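Local coordinates for glycoside hydrolase family protein (Novosphingobium sp. PP1Y, PDB 6Q2F) that hydrolyses alpha-L-rhamnosides, probably releasing terminal rhamnose from natural glycosides, as a bacterial alpha-L-rhamnosidase, at residues I792-S797 against R807-L812. Numbering follows the deposited sequence.
Sequences IYLGGS and RKLAAL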
loop_
_atom_site.group_PDB
_atom_site.type_symbol
_atom_site.label_atom_id
_atom_site.label_comp_id
_atom_site.label_asym_id
_atom_site.label_seq_id
_atom_site.Cartn_x
_atom_site.Cartn_y
_atom_site.Cartn_z
ATOM N N ILE A 792 20.888 4.786 -13.822
ATOM C CA ILE A 792 20.105 5.332 -12.726
ATOM C C ILE A 792 19.401 6.556 -13.270
ATOM O O ILE A 792 20.014 7.367 -13.969
ATOM C CB ILE A 792 20.999 5.713 -11.527
ATOM C CG1 ILE A 792 21.509 4.465 -10.810
ATOM C CG2 ILE A 792 20.243 6.619 -10.558
ATOM C CD1 ILE A 792 22.623 4.746 -9.804
ATOM N N TYR A 793 18.126 6.699 -12.957
ATOM C CA TYR A 793 17.378 7.897 -13.309
ATOM C C TYR A 793 17.098 8.700 -12.044
ATOM O O TYR A 793 16.658 8.137 -11.042
ATOM C CB TYR A 793 16.076 7.529 -14.015
ATOM C CG TYR A 793 15.265 8.732 -14.372
ATOM C CD1 TYR A 793 15.555 9.468 -15.512
ATOM C CD2 TYR A 793 14.199 9.140 -13.572
ATOM C CE1 TYR A 793 14.814 10.588 -15.851
ATOM C CE2 TYR A 793 13.452 10.260 -13.904
ATOM C CZ TYR A 793 13.769 10.988 -15.038
ATOM O OH TYR A 793 13.043 12.110 -15.372
ATOM N N LEU A 794 17.357 10.009 -12.089
ATOM C CA LEU A 794 17.123 10.860 -10.920
ATOM C C LEU A 794 15.715 11.418 -11.023
ATOM O O LEU A 794 15.467 12.370 -11.763
ATOM C CB LEU A 794 18.159 11.974 -10.823
ATOM C CG LEU A 794 19.604 11.483 -10.750
ATOM C CD1 LEU A 794 20.519 12.662 -10.594
ATOM C CD2 LEU A 794 19.795 10.502 -9.598
ATOM N N GLY A 795 14.789 10.824 -10.276
ATOM C CA GLY A 795 13.409 11.270 -10.294
ATOM C C GLY A 795 12.909 11.579 -8.900
ATOM O O GLY A 795 13.714 11.842 -7.998
ATOM N N GLY A 796 11.590 11.551 -8.717
ATOM C CA GLY A 796 11.031 11.736 -7.388
ATOM C C GLY A 796 11.447 13.064 -6.791
ATOM O O GLY A 796 11.313 14.119 -7.415
ATOM N N SER A 797 11.985 13.013 -5.572
ATOM C CA SER A 797 12.404 14.211 -4.860
ATOM C C SER A 797 13.914 14.417 -4.910
ATOM O O SER A 797 14.466 15.115 -4.054
ATOM C CB SER A 797 11.935 14.148 -3.407
ATOM O OG SER A 797 12.657 13.161 -2.691
ATOM N N ARG A 807 27.825 11.150 -2.981
ATOM C CA ARG A 807 29.098 10.440 -2.968
ATOM C C ARG A 807 28.981 9.094 -3.664
ATOM O O ARG A 807 29.810 8.737 -4.509
ATOM C CB ARG A 807 29.565 10.234 -1.534
ATOM C CG ARG A 807 30.306 11.418 -0.934
ATOM C CD ARG A 807 30.413 11.236 0.588
ATOM N NE ARG A 807 31.372 12.161 1.175
ATOM C CZ ARG A 807 31.584 12.281 2.476
ATOM N NH1 ARG A 807 30.888 11.533 3.323
ATOM N NH2 ARG A 807 32.488 13.143 2.924
ATOM N N LYS A 808 27.968 8.315 -3.287
ATOM C CA LYS A 808 27.812 6.996 -3.878
ATOM C C LYS A 808 27.496 7.101 -5.359
ATOM O O LYS A 808 28.017 6.333 -6.175
ATOM C CB LYS A 808 26.717 6.212 -3.156
ATOM C CG LYS A 808 26.767 4.743 -3.505
ATOM C CD LYS A 808 27.988 4.061 -2.870
ATOM C CE LYS A 808 28.254 2.704 -3.517
ATOM N NZ LYS A 808 29.336 1.923 -2.841
ATOM N N LEU A 809 26.657 8.062 -5.725
ATOM C CA LEU A 809 26.299 8.237 -7.125
ATOM C C LEU A 809 27.520 8.625 -7.947
ATOM O O LEU A 809 27.776 8.044 -9.009
ATOM C CB LEU A 809 25.204 9.288 -7.225
ATOM C CG LEU A 809 24.519 9.462 -8.557
ATOM C CD1 LEU A 809 23.506 8.315 -8.777
ATOM C CD2 LEU A 809 23.858 10.824 -8.546
ATOM N N ALA A 810 28.301 9.589 -7.451
ATOM C CA ALA A 810 29.539 9.964 -8.125
ATOM C C ALA A 810 30.487 8.783 -8.234
ATOM O O ALA A 810 31.142 8.601 -9.265
ATOM C CB ALA A 810 30.220 11.119 -7.386
ATOM N N ALA A 811 30.587 7.971 -7.179
ATOM C CA ALA A 811 31.527 6.857 -7.222
ATOM C C ALA A 811 31.093 5.820 -8.256
ATOM O O ALA A 811 31.931 5.247 -8.966
ATOM C CB ALA A 811 31.659 6.223 -5.836
ATOM N N LEU A 812 29.786 5.574 -8.371
ATOM C CA LEU A 812 29.320 4.627 -9.378
ATOM C C LEU A 812 29.555 5.168 -10.782
ATOM O O LEU A 812 30.025 4.438 -11.659
ATOM C CB LEU A 812 27.843 4.310 -9.159
ATOM C CG LEU A 812 27.497 3.558 -7.871
ATOM C CD1 LEU A 812 25.993 3.568 -7.646
ATOM C CD2 LEU A 812 28.013 2.128 -7.940
#
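Leu-809 reaches from its helix to two residues of the strand: its CD1 lies nearest Ile-792 and its CD2 nearest Leu-794. CD1 comes methyl to methyl against Ile-792 CD1, 3.8 Å away, and also lies 4.1 Å from Ile-792 CG2, so both arms of the isoleucine bear on it. CD2 of Leu-809 turns to Leu-794, whose CD2 stands 4.2 Å from it. With CG of Leu-809 anti to the backbone N (chi1 -170°), the branch is placed so that its two methyls lie against these two side chains. One turn further along, Leu-812 adds a lighter touch: its CD1 is 4.2 Å from Ile-792 CD1, the two side chains crossing at about a right angle. The long arm of Ile-792 thus ends against both leucines.

No hydrogen bond links the two segments; the contact is wholly aliphatic and buried, and covers 149 Å² of surface, summed over both segments, all of it from four residues. The axes of strand 792-794 and helix 807-812 come no closer than 11.8 Å, their N-to-C directions 139° apart, nearer antiparallel than parallel, and the side chains meet by their methyls.

Neighbouring elements close the core around these residues. Leu-770 of helix 767-773 touches both Ile-792 and Leu-812, while Val-819 of strand 818-820 packs on Leu-794 and Leu-809. Backbone hydrogen bonds join Ile-792 and Leu-794 to that strand, with Val-820 a partner of both. Strand 788-794, helix 803-814 and the parallel strand 818-820 form a beta-alpha-beta unit, and the contact is the hydrophobic seam where its connecting helix packs onto the sheet.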